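Local coordinates for glucanase (Clostridium thermocellum, PDB 5GXX), which probably hydrolyses internal beta-1,4 bonds of cellulose as a family 9 endoglucanase of the cellulosome, at residues L11-Y16 and A435-P440; S482-M487 and I527-I532. The protein carries 1 engineered substitution. One frame throughout, in Å; residues are numbered along the deposited sequence.

Interaction 1 (L11-Y16 and A435-P440)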
ATOM      1  N   LEU A  11      17.784 -28.869 -38.324  1.00 13.21           N
ATOM      2  CA  LEU A  11      18.215 -29.850 -37.334  1.00 12.33           C
ATOM      3  C   LEU A  11      19.159 -29.284 -36.290  1.00 12.80           C
ATOM      4  O   LEU A  11      18.968 -29.534 -35.082  1.00 13.34           O
ATOM      5  CB  LEU A  11      18.884 -31.029 -38.044  1.00 12.40           C
ATOM      6  CG  LEU A  11      19.452 -32.113 -37.129  1.00 12.95           C
ATOM      7  CD1 LEU A  11      18.321 -32.760 -36.331  1.00 14.35           C
ATOM      8  CD2 LEU A  11      20.214 -33.154 -37.966  1.00 13.35           C
ATOM      9  N   GLN A  12      20.162 -28.549 -36.763  1.00 12.11           N
ATOM     10  CA  GLN A  12      21.136 -27.864 -35.924  1.00 12.14           C
ATOM     11  C   GLN A  12      20.439 -26.990 -34.885  1.00 12.07           C
ATOM     12  O   GLN A  12      20.763 -27.039 -33.695  1.00 12.49           O
ATOM     13  CB  GLN A  12      22.068 -27.035 -36.823  1.00 13.17           C
ATOM     14  CG  GLN A  12      23.035 -26.094 -36.111  1.00 14.93           C
ATOM     15  CD  GLN A  12      23.745 -25.183 -37.101  1.00 17.63           C
ATOM     16  OE1 GLN A  12      23.135 -24.712 -38.071  1.00 17.95           O
ATOM     17  NE2 GLN A  12      25.035 -24.929 -36.863  1.00 17.87           N
ATOM     18  N   LYS A  13      19.445 -26.225 -35.326  1.00 12.48           N
ATOM     19  CA  LYS A  13      18.715 -25.350 -34.424  1.00 12.50           C
ATOM     20  C   LYS A  13      17.793 -26.127 -33.495  1.00 11.64           C
ATOM     21  O   LYS A  13      17.727 -25.824 -32.302  1.00 12.46           O
ATOM     22  CB  LYS A  13      17.993 -24.248 -35.211  1.00 11.91           C
ATOM     23  CG  LYS A  13      19.014 -23.278 -35.779  1.00 11.34           C
ATOM     24  CD  LYS A  13      18.411 -22.248 -36.726  1.00 12.10           C
ATOM     25  CE  LYS A  13      19.517 -21.259 -37.117  1.00 14.75           C
ATOM     26  NZ  LYS A  13      19.004 -20.196 -38.022  1.00 15.22           N
ATOM     27  N   ALA A  14      17.112 -27.125 -34.048  1.00 11.61           N
ATOM     28  CA  ALA A  14      16.166 -27.936 -33.286  1.00 10.74           C
ATOM     29  C   ALA A  14      16.822 -28.683 -32.125  1.00 11.18           C
ATOM     30  O   ALA A  14      16.194 -28.859 -31.082  1.00 13.82           O
ATOM     31  CB  ALA A  14      15.366 -28.879 -34.206  1.00 12.32           C
ATOM     32  N   ILE A  15      18.098 -29.028 -32.285  1.00 11.13           N
ATOM     33  CA  ILE A  15      18.875 -29.639 -31.208  1.00 11.97           C
ATOM     34  C   ILE A  15      19.294 -28.629 -30.148  1.00 11.74           C
ATOM     35  O   ILE A  15      19.209 -28.911 -28.943  1.00 13.22           O
ATOM     36  CB  ILE A  15      20.120 -30.348 -31.783  1.00 10.95           C
ATOM     37  CG1 ILE A  15      19.680 -31.485 -32.709  1.00 11.78           C
ATOM     38  CG2 ILE A  15      21.011 -30.907 -30.653  1.00 12.61           C
ATOM     39  CD1 ILE A  15      20.811 -31.954 -33.634  1.00 12.21           C
ATOM     40  N   TYR A  16      19.760 -27.476 -30.628  1.00 11.43           N
ATOM     41  CA  TYR A  16      20.205 -26.366 -29.776  1.00 10.80           C
ATOM     42  C   TYR A  16      19.095 -25.951 -28.827  1.00 10.97           C
ATOM     43  O   TYR A  16      19.377 -25.558 -27.694  1.00 12.13           O
ATOM     44  CB  TYR A  16      20.659 -25.189 -30.659  1.00 12.02           C
ATOM     45  CG  TYR A  16      20.984 -23.895 -29.946  1.00 11.66           C
ATOM     46  CD1 TYR A  16      19.998 -22.920 -29.717  1.00 11.33           C
ATOM     47  CD2 TYR A  16      22.283 -23.624 -29.517  1.00 10.09           C
ATOM     48  CE1 TYR A  16      20.298 -21.720 -29.109  1.00 12.11           C
ATOM     49  CE2 TYR A  16      22.615 -22.393 -28.924  1.00 11.32           C
ATOM     50  CZ  TYR A  16      21.610 -21.464 -28.723  1.00 12.45           C
ATOM     51  OH  TYR A  16      21.883 -20.264 -28.129  1.00 14.54           O
ATOM     52  N   ALA A 435      27.819 -22.002 -39.979  1.00 26.32           N
ATOM     53  CA  ALA A 435      29.182 -22.061 -39.439  1.00 27.40           C
ATOM     54  C   ALA A 435      29.392 -21.360 -38.103  1.00 28.20           C
ATOM     55  O   ALA A 435      30.116 -21.860 -37.238  1.00 29.77           O
ATOM     56  CB  ALA A 435      30.200 -21.533 -40.469  1.00 27.80           C
ATOM     57  N   ASN A 436      28.794 -20.194 -37.913  1.00 27.88           N
ATOM     58  CA  ASN A 436      29.188 -19.431 -36.736  1.00 28.96           C
ATOM     59  C   ASN A 436      28.085 -19.454 -35.670  1.00 27.31           C
ATOM     60  O   ASN A 436      27.772 -18.443 -35.050  1.00 27.60           O
ATOM     61  CB  ASN A 436      29.618 -18.004 -37.130  1.00 29.88           C
ATOM     62  CG  ASN A 436      30.624 -17.969 -38.292  1.00 35.00           C
ATOM     63  OD1 ASN A 436      31.746 -18.484 -38.195  1.00 35.69           O
ATOM     64  ND2 ASN A 436      30.224 -17.334 -39.396  1.00 37.90           N
ATOM     65  N   PHE A 437      27.499 -20.626 -35.450  1.00 25.48           N
ATOM     66  CA  PHE A 437      26.219 -20.698 -34.747  1.00 21.74           C
ATOM     67  C   PHE A 437      26.389 -21.094 -33.275  1.00 21.97           C
ATOM     68  O   PHE A 437      27.133 -22.025 -32.955  1.00 23.84           O
ATOM     69  CB  PHE A 437      25.234 -21.621 -35.492  1.00 21.13           C
ATOM     70  CG  PHE A 437      23.968 -21.868 -34.723  1.00 17.16           C
ATOM     71  CD1 PHE A 437      22.927 -20.956 -34.763  1.00 16.90           C
ATOM     72  CD2 PHE A 437      23.877 -22.967 -33.881  1.00 14.43           C
ATOM     73  CE1 PHE A 437      21.765 -21.170 -34.004  1.00 15.22           C
ATOM     74  CE2 PHE A 437      22.746 -23.160 -33.092  1.00 15.93           C
ATOM     75  CZ  PHE A 437      21.694 -22.275 -33.160  1.00 16.12           C
ATOM     76  N   PRO A 438      25.728 -20.374 -32.351  1.00 20.39           N
ATOM     77  CA  PRO A 438      24.878 -19.202 -32.526  1.00 20.70           C
ATOM     78  C   PRO A 438      25.716 -17.926 -32.554  1.00 21.05           C
ATOM     79  O   PRO A 438      26.745 -17.872 -31.886  1.00 21.82           O
ATOM     80  CB  PRO A 438      24.026 -19.215 -31.258  1.00 18.99           C
ATOM     81  CG  PRO A 438      24.964 -19.783 -30.229  1.00 20.01           C
ATOM     82  CD  PRO A 438      25.705 -20.863 -30.960  1.00 20.99           C
ATOM     83  N   PRO A 439      25.269 -16.907 -33.301  1.00 22.04           N
ATOM     84  CA  PRO A 439      25.905 -15.599 -33.326  1.00 22.70           C
ATOM     85  C   PRO A 439      25.602 -14.853 -32.028  1.00 22.73           C
ATOM     86  O   PRO A 439      24.571 -15.111 -31.398  1.00 22.96           O
ATOM     87  CB  PRO A 439      25.224 -14.910 -34.509  1.00 23.66           C
ATOM     88  CG  PRO A 439      23.890 -15.538 -34.592  1.00 22.68           C
ATOM     89  CD  PRO A 439      24.101 -16.968 -34.197  1.00 22.52           C
ATOM     90  N   PRO A 440      26.507 -13.954 -31.617  1.00 23.50           N
ATOM     91  CA  PRO A 440      26.323 -13.235 -30.357  1.00 23.00           C
ATOM     92  C   PRO A 440      25.123 -12.301 -30.443  1.00 22.02           C
ATOM     93  O   PRO A 440      24.841 -11.726 -31.494  1.00 22.98           O
ATOM     94  CB  PRO A 440      27.627 -12.438 -30.188  1.00 23.84           C
ATOM     95  CG  PRO A 440      28.587 -13.018 -31.171  1.00 26.26           C
ATOM     96  CD  PRO A 440      27.774 -13.611 -32.284  1.00 24.48           C
TER
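Phe437 reaches from the 435-440 loop to residues 11-16 of helix 7-20 and meets Gln12, Lys13 and Tyr16. Its CB starts the contact, 3.6 Å from Gln12 NE2. The ring carbon CG lies against the same amide, near Gln12 NE2 and CD. From there the ring has two sides to follow. CD2 continues along the end of Gln12, near NE2 and CD, with the amide and ring planes 44° apart. On the other side CD1 comes near Lys13 CE, and Phe437 CE1 lies 3.8 Å from that same Lys13 CE and also touches Lys13 CG. At the far end CE2 is 3.6 Å from Tyr16 CD2. CZ sits over one face of the Tyr16 ring, 3.7 Å from Tyr16 CG, and it also touches Lys13 CG. The two rings form a T-shaped pair, with the edge of Phe437 toward the face of Tyr16. Their centroids are 4.9 Å apart and their planes are at 68°.

Helix 7-20 belongs to the glycosyl hydrolase family 9 module, whose catalytic fold is an (alpha/alpha)6 barrel. The 435-440 segment follows helix 412-429 and leads toward the cellulose-binding region, so the contact lays the connecting chain against the barrel.

With CG anti to the backbone N (chi1 173°), the Phe437 ring reaches in among the three helix side chains. The peptide bond between Phe437 and Pro438 is cis. Pro438 CG packs 3.7 Å from Tyr16 CE2, and Pro438 CB lies above one face of the Phe437 ring. Gln12 OE1 accepts a hydrogen bond from Leu434 N. Lys13 NZ bonds to Gly352 O and forms a salt bridge with Glu9. Tyr385 makes a second edge-to-face pair with Phe437.

Interaction 2 (S482-M487 and I527-I532)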
ATOM      1  N   SER A 482      27.170  -1.800  -5.346  1.00 16.80           N
ATOM      2  CA  SER A 482      27.234  -0.421  -4.853  1.00 15.78           C
ATOM      3  C   SER A 482      27.182   0.554  -6.018  1.00 18.24           C
ATOM      4  O   SER A 482      27.390   0.193  -7.181  1.00 17.28           O
ATOM      5  CB  SER A 482      28.471  -0.147  -3.986  1.00 17.51           C
ATOM      6  OG  SER A 482      29.667  -0.209  -4.752  1.00 16.30           O
ATOM      7  N   TYR A 483      26.882   1.805  -5.701  1.00 16.86           N
ATOM      8  CA  TYR A 483      27.037   2.852  -6.689  1.00 16.72           C
ATOM      9  C   TYR A 483      27.552   4.120  -6.023  1.00 17.41           C
ATOM     10  O   TYR A 483      27.410   4.299  -4.806  1.00 19.41           O
ATOM     11  CB  TYR A 483      25.738   3.098  -7.467  1.00 16.23           C
ATOM     12  CG  TYR A 483      24.554   3.575  -6.645  1.00 16.10           C
ATOM     13  CD1 TYR A 483      24.414   4.924  -6.327  1.00 17.05           C
ATOM     14  CD2 TYR A 483      23.573   2.689  -6.210  1.00 14.87           C
ATOM     15  CE1 TYR A 483      23.326   5.378  -5.613  1.00 16.31           C
ATOM     16  CE2 TYR A 483      22.462   3.137  -5.497  1.00 16.41           C
ATOM     17  CZ  TYR A 483      22.360   4.483  -5.197  1.00 15.09           C
ATOM     18  OH  TYR A 483      21.283   4.948  -4.472  1.00 14.85           O
ATOM     19  N   ASN A 484      28.139   4.999  -6.827  1.00 17.94           N
ATOM     20  CA  ASN A 484      28.732   6.226  -6.304  1.00 17.63           C
ATOM     21  C   ASN A 484      28.047   7.486  -6.830  1.00 18.35           C
ATOM     22  O   ASN A 484      27.622   7.533  -7.994  1.00 19.25           O
ATOM     23  CB  ASN A 484      30.219   6.273  -6.663  1.00 18.58           C
ATOM     24  CG  ASN A 484      31.032   5.165  -6.016  1.00 19.12           C
ATOM     25  OD1 ASN A 484      30.592   4.488  -5.088  1.00 18.44           O
ATOM     26  ND2 ASN A 484      32.266   4.996  -6.495  1.00 18.96           N
ATOM     27  N   TYR A 485      27.926   8.488  -5.953  1.00 18.50           N
ATOM     28  CA  TYR A 485      27.429   9.807  -6.331  1.00 18.71           C
ATOM     29  C   TYR A 485      28.562  10.819  -6.126  1.00 19.60           C
ATOM     30  O   TYR A 485      28.980  11.064  -4.995  1.00 19.90           O
ATOM     31  CB  TYR A 485      26.205  10.217  -5.483  1.00 18.58           C
ATOM     32  CG  TYR A 485      25.599  11.528  -5.946  1.00 17.42           C
ATOM     33  CD1 TYR A 485      26.048  12.747  -5.428  1.00 20.17           C
ATOM     34  CD2 TYR A 485      24.591  11.550  -6.912  1.00 15.34           C
ATOM     35  CE1 TYR A 485      25.513  13.955  -5.884  1.00 17.23           C
ATOM     36  CE2 TYR A 485      24.048  12.748  -7.356  1.00 19.66           C
ATOM     37  CZ  TYR A 485      24.515  13.942  -6.841  1.00 19.09           C
ATOM     38  OH  TYR A 485      23.939  15.097  -7.330  1.00 22.08           O
ATOM     39  N   TYR A 486      29.054  11.388  -7.225  1.00 20.36           N
ATOM     40  CA  TYR A 486      30.209  12.274  -7.215  1.00 21.84           C
ATOM     41  C   TYR A 486      29.836  13.750  -7.274  1.00 21.88           C
ATOM     42  O   TYR A 486      28.963  14.154  -8.048  1.00 22.40           O
ATOM     43  CB  TYR A 486      31.118  11.988  -8.419  1.00 21.76           C
ATOM     44  CG  TYR A 486      31.682  10.595  -8.501  1.00 22.57           C
ATOM     45  CD1 TYR A 486      32.865  10.261  -7.845  1.00 23.55           C
ATOM     46  CD2 TYR A 486      31.055   9.626  -9.270  1.00 20.13           C
ATOM     47  CE1 TYR A 486      33.404   8.983  -7.930  1.00 21.12           C
ATOM     48  CE2 TYR A 486      31.590   8.350  -9.363  1.00 20.88           C
ATOM     49  CZ  TYR A 486      32.759   8.037  -8.689  1.00 22.13           C
ATOM     50  OH  TYR A 486      33.274   6.763  -8.793  1.00 22.58           O
ATOM     51  N   MET A 487      30.562  14.536  -6.486  1.00 24.07           N
ATOM     52  CA  MET A 487      30.352  15.973  -6.361  1.00 25.05           C
ATOM     53  C   MET A 487      31.669  16.724  -6.502  1.00 25.51           C
ATOM     54  O   MET A 487      32.729  16.185  -6.187  1.00 26.08           O
ATOM     55  CB  MET A 487      29.806  16.288  -4.967  1.00 25.56           C
ATOM     56  CG  MET A 487      28.537  15.553  -4.621  1.00 26.77           C
ATOM     57  SD  MET A 487      28.312  15.541  -2.832  1.00 33.74           S
ATOM     58  CE  MET A 487      29.213  14.058  -2.357  1.00 27.80           C
ATOM     59  N   ILE A 527      37.117  16.808  -5.878  1.00 28.23           N
ATOM     60  CA  ILE A 527      36.092  15.804  -6.190  1.00 26.75           C
ATOM     61  C   ILE A 527      35.909  14.824  -5.042  1.00 24.99           C
ATOM     62  O   ILE A 527      36.864  14.210  -4.559  1.00 25.32           O
ATOM     63  CB  ILE A 527      36.385  14.994  -7.482  1.00 26.90           C
ATOM     64  CG1 ILE A 527      36.750  15.906  -8.662  1.00 28.91           C
ATOM     65  CG2 ILE A 527      35.201  14.077  -7.812  1.00 24.02           C
ATOM     66  CD1 ILE A 527      35.777  17.037  -8.946  1.00 28.78           C
ATOM     67  N   TYR A 528      34.661  14.690  -4.607  1.00 23.96           N
ATOM     68  CA  TYR A 528      34.323  13.828  -3.485  1.00 22.99           C
ATOM     69  C   TYR A 528      33.135  12.952  -3.873  1.00 21.78           C
ATOM     70  O   TYR A 528      32.454  13.234  -4.866  1.00 22.56           O
ATOM     71  CB  TYR A 528      33.975  14.677  -2.254  1.00 22.47           C
ATOM     72  CG  TYR A 528      35.147  15.405  -1.632  1.00 24.00           C
ATOM     73  CD1 TYR A 528      35.677  16.552  -2.213  1.00 24.64           C
ATOM     74  CD2 TYR A 528      35.704  14.948  -0.447  1.00 23.25           C
ATOM     75  CE1 TYR A 528      36.762  17.214  -1.632  1.00 22.69           C
ATOM     76  CE2 TYR A 528      36.777  15.600   0.148  1.00 25.68           C
ATOM     77  CZ  TYR A 528      37.297  16.729  -0.452  1.00 24.42           C
ATOM     78  OH  TYR A 528      38.360  17.358   0.148  1.00 27.57           O
ATOM     79  N   TYR A 529      32.882  11.895  -3.106  1.00 21.31           N
ATOM     80  CA  TYR A 529      31.722  11.046  -3.391  1.00 19.89           C
ATOM     81  C   TYR A 529      31.175  10.361  -2.147  1.00 19.64           C
ATOM     82  O   TYR A 529      31.860  10.217  -1.129  1.00 19.77           O
ATOM     83  CB  TYR A 529      32.060   9.980  -4.452  1.00 21.70           C
ATOM     84  CG  TYR A 529      33.049   8.935  -3.990  1.00 21.84           C
ATOM     85  CD1 TYR A 529      34.412   9.219  -3.923  1.00 25.93           C
ATOM     86  CD2 TYR A 529      32.627   7.674  -3.589  1.00 25.17           C
ATOM     87  CE1 TYR A 529      35.330   8.269  -3.480  1.00 28.89           C
ATOM     88  CE2 TYR A 529      33.535   6.709  -3.167  1.00 25.53           C
ATOM     89  CZ  TYR A 529      34.880   7.013  -3.109  1.00 30.66           C
ATOM     90  OH  TYR A 529      35.762   6.050  -2.676  1.00 32.37           O
ATOM     91  N   ILE A 530      29.935   9.904  -2.268  1.00 18.04           N
ATOM     92  CA  ILE A 530      29.399   8.916  -1.340  1.00 18.79           C
ATOM     93  C   ILE A 530      29.166   7.648  -2.144  1.00 18.46           C
ATOM     94  O   ILE A 530      28.892   7.696  -3.353  1.00 19.52           O
ATOM     95  CB  ILE A 530      28.108   9.372  -0.612  1.00 18.23           C
ATOM     96  CG1 ILE A 530      26.981   9.700  -1.598  1.00 19.21           C
ATOM     97  CG2 ILE A 530      28.439  10.538   0.318  1.00 18.43           C
ATOM     98  CD1 ILE A 530      25.605   9.947  -0.950  1.00 21.04           C
ATOM     99  N   LYS A 531      29.349   6.528  -1.458  1.00 18.29           N
ATOM    100  CA  LYS A 531      29.040   5.228  -2.022  1.00 17.11           C
ATOM    101  C   LYS A 531      27.821   4.718  -1.268  1.00 16.28           C
ATOM    102  O   LYS A 531      27.794   4.744  -0.036  1.00 16.38           O
ATOM    103  CB  LYS A 531      30.196   4.250  -1.809  1.00 18.04           C
ATOM    104  CG  LYS A 531      29.861   2.838  -2.291  1.00 18.02           C
ATOM    105  CD  LYS A 531      31.050   1.897  -2.143  1.00 18.02           C
ATOM    106  CE  LYS A 531      32.119   2.133  -3.205  1.00 21.00           C
ATOM    107  NZ  LYS A 531      31.577   2.041  -4.596  1.00 18.06           N
ATOM    108  N   ILE A 532      26.852   4.220  -2.032  1.00 15.81           N
ATOM    109  CA  ILE A 532      25.653   3.560  -1.519  1.00 15.44           C
ATOM    110  C   ILE A 532      25.878   2.069  -1.755  1.00 16.04           C
ATOM    111  O   ILE A 532      26.040   1.659  -2.904  1.00 15.23           O
ATOM    112  CB  ILE A 532      24.389   4.040  -2.288  1.00 14.84           C
ATOM    113  CG1 ILE A 532      24.025   5.518  -2.031  1.00 16.34           C
ATOM    114  CG2 ILE A 532      23.185   3.204  -1.912  1.00 14.43           C
ATOM    115  CD1 ILE A 532      25.057   6.545  -2.462  1.00 19.15           C
TER
HETATM  116  O   HOH W   1      34.127   2.975  -5.513  1.00 23.46           O
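The Tyr483 ring carries Ile532 on one face. Ile532 CB lies 3.8 Å from the centroid of the Tyr483 ring and 18° off its normal, a CH-pi contact. The side chains of Tyr486 and Tyr529 lie side by side and point the same way; their rings meet obliquely, planes 44° apart. Tyr486 CD1 touches Tyr529 CB at 3.5 Å. The Asn484 amide lies along Tyr529, with Asn484 CG 3.8 Å from Tyr529 CD2. The amide's ND2 donates almost straight to Tyr486 OH, in the amide plane.

The strands are antiparallel neighbours inside a five-stranded sheet, between strands 515-524 and 588-590. Tyr483-Ile532, Tyr485-Ile530 and Met487-Tyr528 are hydrogen-bonded pairs; Asn484-Lys531 and Tyr486-Tyr529 are non-hydrogen-bonded. Tyr528 shares one face of the sheet with Tyr483, Tyr485, Met487, Ile530 and Ile532. The last five pack on strands 460-469 and 549-557, so a second sheet covers this side, as in a beta sandwich. The Met487 side chain is about 5 Å from a bound calcium ion, whose ligands include Asp488.

On the other face, Asn484 OD1 receives Lys531 NZ at 2.7 Å, tilted out of the carbonyl plane. The Lys531 chain bends at chi3 and chi4, which turns NZ over to strand 482-487. There it also donates to Ser482 OG at 3.0 Å. A water accepts from both Lys531 NZ and Asn484 ND2. Lys531 also makes a cation-pi contact with Phe589.

In the fold
Interaction 1 closes before interaction 2 opens along the chain. Their centres are 44 Å apart and their nearest atoms about 26 Å apart, so they do not touch. They share no helix, strand or sheet. Interaction 1 joins segments whose closest ends are 419 positions apart, bringing the N-terminal helix 7-20 of the family 9 module to the chain that follows helix 412-429. Interaction 2 is local by comparison, with 39 residues between its segments, and lies within the five-stranded sheet of the cellulose-binding region. The first therefore sits where the chain departs from the helical module, and the second lies inside the beta module that follows.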